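Local coordinates for putative uncharacterized protein lp_3323 (PDB 3DC7), which is of unknown function but belongs to the GDSL-like lipase/acylhydrolase family and is therefore probably a hydrolase of the SGNH type, at residues 112-124 with 162-175. Numbering follows the deposited sequence.
Sequences FYGALMMLLTGLQ and YEAAIAQMTADYGV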
ATOM      1  N   PHE A 112       5.371  10.239  20.849  1.00 24.41           N
ATOM      2  CA  PHE A 112       4.580  10.222  19.615  1.00 23.76           C
ATOM      3  C   PHE A 112       3.760   8.938  19.497  1.00 22.96           C
ATOM      4  O   PHE A 112       2.597   8.980  19.129  1.00 22.79           O
ATOM      5  CB  PHE A 112       5.496  10.374  18.403  1.00 23.16           C
ATOM      6  CG  PHE A 112       4.763  10.605  17.112  1.00 23.18           C
ATOM      7  CD1 PHE A 112       3.927  11.708  16.954  1.00 21.31           C
ATOM      8  CD2 PHE A 112       4.925   9.735  16.046  1.00 21.54           C
ATOM      9  CE1 PHE A 112       3.262  11.929  15.754  1.00 21.29           C
ATOM     10  CE2 PHE A 112       4.260   9.957  14.839  1.00 20.81           C
ATOM     11  CZ  PHE A 112       3.425  11.051  14.701  1.00 18.00           C
ATOM     12  N   TYR A 113       4.376   7.807  19.823  1.00 22.83           N
ATOM     13  CA  TYR A 113       3.704   6.506  19.784  1.00 22.92           C
ATOM     14  C   TYR A 113       2.565   6.404  20.786  1.00 23.21           C
ATOM     15  O   TYR A 113       1.474   5.923  20.456  1.00 23.02           O
ATOM     16  CB  TYR A 113       4.696   5.389  20.059  1.00 23.04           C
ATOM     17  CG  TYR A 113       5.409   4.841  18.851  1.00 22.24           C
ATOM     18  CD1 TYR A 113       4.771   3.936  17.978  1.00 22.61           C
ATOM     19  CD2 TYR A 113       6.739   5.168  18.601  1.00 23.87           C
ATOM     20  CE1 TYR A 113       5.449   3.395  16.876  1.00 22.07           C
ATOM     21  CE2 TYR A 113       7.422   4.644  17.501  1.00 21.82           C
ATOM     22  CZ  TYR A 113       6.772   3.762  16.650  1.00 23.62           C
ATOM     23  OH  TYR A 113       7.457   3.249  15.580  1.00 23.78           O
ATOM     24  N   GLY A 114       2.826   6.855  22.013  1.00 23.49           N
ATOM     25  CA  GLY A 114       1.808   6.893  23.051  1.00 23.02           C
ATOM     26  C   GLY A 114       0.658   7.805  22.691  1.00 23.00           C
ATOM     27  O   GLY A 114      -0.499   7.475  22.936  1.00 22.91           O
ATOM     28  N   ALA A 115       0.960   8.948  22.084  1.00 23.71           N
ATOM     29  CA  ALA A 115      -0.091   9.901  21.736  1.00 24.24           C
ATOM     30  C   ALA A 115      -0.989   9.414  20.582  1.00 25.24           C
ATOM     31  O   ALA A 115      -2.205   9.592  20.646  1.00 25.15           O
ATOM     32  CB  ALA A 115       0.477  11.258  21.464  1.00 23.71           C
ATOM     33  N   LEU A 116      -0.403   8.785  19.558  1.00 26.15           N
ATOM     34  CA  LEU A 116      -1.182   8.063  18.537  1.00 27.45           C
ATOM     35  C   LEU A 116      -2.142   7.027  19.133  1.00 28.67           C
ATOM     36  O   LEU A 116      -3.312   6.981  18.749  1.00 28.49           O
ATOM     37  CB  LEU A 116      -0.266   7.386  17.508  1.00 27.43           C
ATOM     38  CG  LEU A 116       0.469   8.322  16.538  1.00 28.07           C
ATOM     39  CD1 LEU A 116       1.613   7.595  15.830  1.00 29.30           C
ATOM     40  CD2 LEU A 116      -0.509   8.925  15.532  1.00 28.79           C
HETATM   41  N   MSE A 117      -1.661   6.213  20.077  1.00 30.11           N
HETATM   42  CA  MSE A 117      -2.511   5.194  20.706  1.00 32.25           C
HETATM   43  C   MSE A 117      -3.765   5.783  21.366  1.00 31.82           C
HETATM   44  O   MSE A 117      -4.879   5.280  21.187  1.00 31.21           O
HETATM   45  CB  MSE A 117      -1.731   4.370  21.732  1.00 33.42           C
HETATM   46  CG  MSE A 117      -2.618   3.376  22.466  1.00 40.00           C
HETATM   47 SE   MSE A 117      -1.651   2.236  23.701  1.00 60.20          SE
HETATM   48  CE  MSE A 117      -0.563   1.179  22.428  1.00 54.27           C
HETATM   49  N   MSE A 118      -3.579   6.852  22.131  1.00 31.76           N
HETATM   50  CA  MSE A 118      -4.706   7.477  22.777  1.00 32.45           C
HETATM   51  C   MSE A 118      -5.623   8.173  21.788  1.00 30.58           C
HETATM   52  O   MSE A 118      -6.842   8.087  21.926  1.00 30.21           O
HETATM   53  CB  MSE A 118      -4.246   8.415  23.868  1.00 33.80           C
HETATM   54  CG  MSE A 118      -3.781   7.652  25.086  1.00 41.99           C
HETATM   55 SE   MSE A 118      -2.795   8.868  26.196  1.00 61.36          SE
HETATM   56  CE  MSE A 118      -4.339   9.589  27.182  1.00 56.21           C
ATOM     57  N   LEU A 119      -5.045   8.840  20.792  1.00 28.51           N
ATOM     58  CA  LEU A 119      -5.843   9.458  19.734  1.00 27.08           C
ATOM     59  C   LEU A 119      -6.714   8.407  19.042  1.00 26.01           C
ATOM     60  O   LEU A 119      -7.924   8.542  19.001  1.00 25.32           O
ATOM     61  CB  LEU A 119      -4.956  10.155  18.704  1.00 26.39           C
ATOM     62  CG  LEU A 119      -5.431  11.396  17.917  1.00 27.36           C
ATOM     63  CD1 LEU A 119      -4.749  11.444  16.560  1.00 26.30           C
ATOM     64  CD2 LEU A 119      -6.920  11.506  17.728  1.00 25.64           C
ATOM     65  N   LEU A 120      -6.076   7.362  18.521  1.00 25.54           N
ATOM     66  CA  LEU A 120      -6.759   6.273  17.824  1.00 25.55           C
ATOM     67  C   LEU A 120      -7.800   5.530  18.670  1.00 25.84           C
ATOM     68  O   LEU A 120      -8.848   5.161  18.149  1.00 26.16           O
ATOM     69  CB  LEU A 120      -5.735   5.274  17.267  1.00 25.28           C
ATOM     70  CG  LEU A 120      -4.901   5.828  16.112  1.00 25.04           C
ATOM     71  CD1 LEU A 120      -3.664   4.974  15.862  1.00 25.38           C
ATOM     72  CD2 LEU A 120      -5.759   5.975  14.863  1.00 24.18           C
ATOM     73  N   THR A 121      -7.507   5.296  19.949  1.00 25.38           N
ATOM     74  CA  THR A 121      -8.479   4.681  20.860  1.00 26.40           C
ATOM     75  C   THR A 121      -9.675   5.616  21.087  1.00 26.15           C
ATOM     76  O   THR A 121     -10.821   5.202  20.993  1.00 26.51           O
ATOM     77  CB  THR A 121      -7.837   4.306  22.210  1.00 26.48           C
ATOM     78  OG1 THR A 121      -6.714   3.451  21.963  1.00 26.55           O
ATOM     79  CG2 THR A 121      -8.843   3.577  23.115  1.00 27.08           C
ATOM     80  N   GLY A 122      -9.396   6.890  21.345  1.00 26.19           N
ATOM     81  CA  GLY A 122     -10.442   7.897  21.469  1.00 25.67           C
ATOM     82  C   GLY A 122     -11.405   7.919  20.298  1.00 25.32           C
ATOM     83  O   GLY A 122     -12.631   7.929  20.488  1.00 25.24           O
ATOM     84  N   LEU A 123     -10.854   7.916  19.085  1.00 25.02           N
ATOM     85  CA  LEU A 123     -11.662   8.027  17.871  1.00 24.92           C
ATOM     86  C   LEU A 123     -12.556   6.811  17.642  1.00 25.50           C
ATOM     87  O   LEU A 123     -13.711   6.952  17.228  1.00 25.71           O
ATOM     88  CB  LEU A 123     -10.770   8.249  16.651  1.00 24.42           C
ATOM     89  CG  LEU A 123     -10.033   9.584  16.532  1.00 24.06           C
ATOM     90  CD1 LEU A 123      -8.944   9.518  15.474  1.00 21.79           C
ATOM     91  CD2 LEU A 123     -10.995  10.716  16.241  1.00 22.87           C
ATOM     92  N   GLN A 124     -12.007   5.623  17.899  1.00 26.09           N
ATOM     93  CA  GLN A 124     -12.695   4.366  17.623  1.00 27.20           C
ATOM     94  C   GLN A 124     -13.743   4.075  18.687  1.00 28.08           C
ATOM     95  O   GLN A 124     -14.751   3.435  18.404  1.00 28.33           O
ATOM     96  CB  GLN A 124     -11.707   3.194  17.542  1.00 27.23           C
ATOM     97  CG  GLN A 124     -10.728   3.217  16.369  1.00 27.69           C
ATOM     98  CD  GLN A 124     -11.411   3.142  15.004  1.00 29.41           C
ATOM     99  OE1 GLN A 124     -12.260   3.970  14.683  1.00 29.73           O
ATOM    100  NE2 GLN A 124     -11.026   2.157  14.191  1.00 27.33           N
ATOM    101  N   TYR A 162       8.806   9.040  12.201  1.00 23.50           N
ATOM    102  CA  TYR A 162       7.458   9.438  12.627  1.00 22.28           C
ATOM    103  C   TYR A 162       6.404   8.922  11.659  1.00 22.12           C
ATOM    104  O   TYR A 162       5.372   8.395  12.055  1.00 22.29           O
ATOM    105  CB  TYR A 162       7.374  10.957  12.747  1.00 21.62           C
ATOM    106  CG  TYR A 162       8.211  11.516  13.876  1.00 21.15           C
ATOM    107  CD1 TYR A 162       9.598  11.617  13.761  1.00 20.25           C
ATOM    108  CD2 TYR A 162       7.620  11.948  15.055  1.00 19.80           C
ATOM    109  CE1 TYR A 162      10.361  12.126  14.794  1.00 19.89           C
ATOM    110  CE2 TYR A 162       8.383  12.461  16.093  1.00 20.02           C
ATOM    111  CZ  TYR A 162       9.748  12.547  15.950  1.00 19.00           C
ATOM    112  OH  TYR A 162      10.505  13.050  16.968  1.00 19.05           O
ATOM    113  N   GLU A 163       6.683   9.079  10.383  1.00 22.53           N
ATOM    114  CA  GLU A 163       5.878   8.506   9.312  1.00 23.49           C
ATOM    115  C   GLU A 163       5.649   6.986   9.496  1.00 22.79           C
ATOM    116  O   GLU A 163       4.533   6.514   9.333  1.00 22.91           O
ATOM    117  CB  GLU A 163       6.537   8.854   7.970  1.00 24.12           C
ATOM    118  CG  GLU A 163       6.042   8.061   6.771  1.00 28.94           C
ATOM    119  CD  GLU A 163       4.617   8.423   6.389  1.00 32.72           C
ATOM    120  OE1 GLU A 163       4.148   9.504   6.813  1.00 34.60           O
ATOM    121  OE2 GLU A 163       3.975   7.618   5.675  1.00 33.76           O
ATOM    122  N   ALA A 164       6.683   6.240   9.884  1.00 22.26           N
ATOM    123  CA  ALA A 164       6.546   4.803  10.169  1.00 22.26           C
ATOM    124  C   ALA A 164       5.705   4.505  11.417  1.00 22.23           C
ATOM    125  O   ALA A 164       4.940   3.530  11.438  1.00 22.50           O
ATOM    126  CB  ALA A 164       7.915   4.138  10.281  1.00 22.27           C
ATOM    127  N   ALA A 165       5.840   5.348  12.444  1.00 22.17           N
ATOM    128  CA  ALA A 165       5.021   5.253  13.660  1.00 21.58           C
ATOM    129  C   ALA A 165       3.521   5.367  13.333  1.00 21.40           C
ATOM    130  O   ALA A 165       2.713   4.546  13.783  1.00 21.25           O
ATOM    131  CB  ALA A 165       5.451   6.323  14.688  1.00 20.93           C
ATOM    132  N   ILE A 166       3.157   6.378  12.550  1.00 21.22           N
ATOM    133  CA  ILE A 166       1.784   6.534  12.048  1.00 21.44           C
ATOM    134  C   ILE A 166       1.297   5.295  11.272  1.00 22.01           C
ATOM    135  O   ILE A 166       0.199   4.770  11.540  1.00 21.44           O
ATOM    136  CB  ILE A 166       1.639   7.829  11.202  1.00 21.55           C
ATOM    137  CG1 ILE A 166       1.848   9.068  12.095  1.00 21.36           C
ATOM    138  CG2 ILE A 166       0.268   7.904  10.559  1.00 21.12           C
ATOM    139  CD1 ILE A 166       2.163  10.346  11.338  1.00 23.74           C
ATOM    140  N   ALA A 167       2.108   4.811  10.330  1.00 22.49           N
ATOM    141  CA  ALA A 167       1.738   3.597   9.589  1.00 22.99           C
ATOM    142  C   ALA A 167       1.517   2.414  10.541  1.00 23.56           C
ATOM    143  O   ALA A 167       0.480   1.753  10.459  1.00 23.57           O
ATOM    144  CB  ALA A 167       2.754   3.268   8.533  1.00 23.35           C
ATOM    145  N   GLN A 168       2.453   2.169  11.464  1.00 24.13           N
ATOM    146  CA  GLN A 168       2.300   1.050  12.413  1.00 25.31           C
ATOM    147  C   GLN A 168       1.097   1.191  13.340  1.00 25.17           C
ATOM    148  O   GLN A 168       0.329   0.243  13.488  1.00 25.50           O
ATOM    149  CB  GLN A 168       3.554   0.834  13.260  1.00 25.77           C
ATOM    150  CG  GLN A 168       4.806   0.426  12.470  1.00 30.04           C
ATOM    151  CD  GLN A 168       6.103   0.737  13.232  1.00 34.65           C
ATOM    152  OE1 GLN A 168       6.099   0.880  14.464  1.00 33.88           O
ATOM    153  NE2 GLN A 168       7.223   0.832  12.494  1.00 34.55           N
HETATM  154  N   MSE A 169       0.944   2.347  13.968  1.00 24.83           N
HETATM  155  CA  MSE A 169      -0.160   2.582  14.911  1.00 25.22           C
HETATM  156  C   MSE A 169      -1.529   2.590  14.240  1.00 24.53           C
HETATM  157  O   MSE A 169      -2.461   2.023  14.781  1.00 24.87           O
HETATM  158  CB  MSE A 169       0.019   3.883  15.699  1.00 25.84           C
HETATM  159  CG  MSE A 169       1.178   3.872  16.668  1.00 29.53           C
HETATM  160 SE   MSE A 169       1.060   2.360  17.894  1.00 42.28          SE
HETATM  161  CE  MSE A 169      -0.641   2.722  18.754  1.00 36.81           C
ATOM    162  N   THR A 170      -1.665   3.234  13.083  1.00 23.92           N
ATOM    163  CA  THR A 170      -2.972   3.236  12.396  1.00 23.85           C
ATOM    164  C   THR A 170      -3.428   1.824  12.042  1.00 24.46           C
ATOM    165  O   THR A 170      -4.615   1.521  12.138  1.00 24.42           O
ATOM    166  CB  THR A 170      -3.029   4.130  11.154  1.00 23.20           C
ATOM    167  OG1 THR A 170      -1.974   3.787  10.254  1.00 24.10           O
ATOM    168  CG2 THR A 170      -2.900   5.572  11.539  1.00 22.04           C
ATOM    169  N   ALA A 171      -2.465   0.974  11.663  1.00 25.10           N
ATOM    170  CA  ALA A 171      -2.706  -0.421  11.327  1.00 25.84           C
ATOM    171  C   ALA A 171      -3.393  -1.176  12.450  1.00 26.68           C
ATOM    172  O   ALA A 171      -4.358  -1.902  12.208  1.00 26.73           O
ATOM    173  CB  ALA A 171      -1.411  -1.111  10.940  1.00 25.89           C
ATOM    174  N   ASP A 172      -2.909  -0.989  13.674  1.00 27.37           N
ATOM    175  CA  ASP A 172      -3.468  -1.660  14.848  1.00 28.26           C
ATOM    176  C   ASP A 172      -4.920  -1.285  15.192  1.00 27.95           C
ATOM    177  O   ASP A 172      -5.583  -1.985  15.958  1.00 28.15           O
ATOM    178  CB  ASP A 172      -2.579  -1.406  16.056  1.00 28.70           C
ATOM    179  CG  ASP A 172      -1.284  -2.173  15.992  1.00 30.82           C
ATOM    180  OD1 ASP A 172      -1.200  -3.206  15.285  1.00 32.96           O
ATOM    181  OD2 ASP A 172      -0.335  -1.734  16.670  1.00 34.25           O
ATOM    182  N   TYR A 173      -5.412  -0.198  14.620  1.00 27.44           N
ATOM    183  CA  TYR A 173      -6.766   0.248  14.895  1.00 27.15           C
ATOM    184  C   TYR A 173      -7.640   0.165  13.668  1.00 26.61           C
ATOM    185  O   TYR A 173      -8.819   0.500  13.718  1.00 26.86           O
ATOM    186  CB  TYR A 173      -6.740   1.664  15.477  1.00 27.79           C
ATOM    187  CG  TYR A 173      -6.188   1.676  16.874  1.00 28.17           C
ATOM    188  CD1 TYR A 173      -4.798   1.669  17.104  1.00 29.50           C
ATOM    189  CD2 TYR A 173      -7.040   1.644  17.970  1.00 28.61           C
ATOM    190  CE1 TYR A 173      -4.278   1.652  18.397  1.00 29.02           C
ATOM    191  CE2 TYR A 173      -6.534   1.631  19.260  1.00 30.33           C
ATOM    192  CZ  TYR A 173      -5.156   1.634  19.464  1.00 30.39           C
ATOM    193  OH  TYR A 173      -4.675   1.623  20.745  1.00 31.88           O
ATOM    194  N   GLY A 174      -7.050  -0.303  12.571  1.00 26.00           N
ATOM    195  CA  GLY A 174      -7.758  -0.487  11.313  1.00 25.07           C
ATOM    196  C   GLY A 174      -8.012   0.788  10.541  1.00 24.66           C
ATOM    197  O   GLY A 174      -8.814   0.796   9.606  1.00 24.73           O
ATOM    198  N   VAL A 175      -7.320   1.860  10.919  1.00 23.74           N
ATOM    199  CA  VAL A 175      -7.547   3.167  10.320  1.00 23.55           C
ATOM    200  C   VAL A 175      -6.708   3.367   9.061  1.00 23.28           C
ATOM    201  O   VAL A 175      -5.490   3.388   9.145  1.00 22.84           O
ATOM    202  CB  VAL A 175      -7.238   4.324  11.323  1.00 23.61           C
ATOM    203  CG1 VAL A 175      -7.403   5.683  10.632  1.00 22.98           C
ATOM    204  CG2 VAL A 175      -8.133   4.221  12.528  1.00 22.74           C
TER
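Tyr173 presents one ring face to the CB of Leu120, which sits 3.7 Å from the ring centroid and 15° off its normal, a CH-pi contact. The ring is a knob in the hole formed by Met117, Leu120, Thr121 and Gln124, and its OH lies 3.0 Å from Thr121 OG1. That threonine hydroxyl turns back on its own helix and donates to Met117 O, which Thr121 N reaches from the opposite face of the carbonyl plane. Four residues earlier, selenomethionine Met169 fills the hole between Tyr113, Leu116, Met117 and Leu120. Its flexible chain bends twice beyond CG, setting SE at the edge of the Tyr113 ring, a Met-aromatic contact, and CE 3.6 Å from CB of selenomethionine Met117. One turn further back, small Ala165 lets Tyr113 lie flat over its methyl, while Tyr113 OH donates to Gln168 OE1 (2.9 Å) from above the amide carbonyl plane. Such knobs-into-holes packing joins two helices that run in the same general direction, crossing at -33°, on one side of the parallel sheet of this SGNH-hydrolase-type alpha/beta fold; Leu120, Thr170 and Val175 also touch Phe134 of strand 132-136. At the start of 112-124, the Phe112 and Tyr162 rings are inclined at 57°; Tyr162 CD2 lies over one Phe112 face, and Phe112 CZ touches Ile166 CG1. Gln124 NE2 donates to Tyr173 O (2.8 Å), and Gln124 OE1 accepts from Lys132 NZ. Gly174, with positive phi, closes a Schellman motif, beyond which Val175 meets Leu120 CD2.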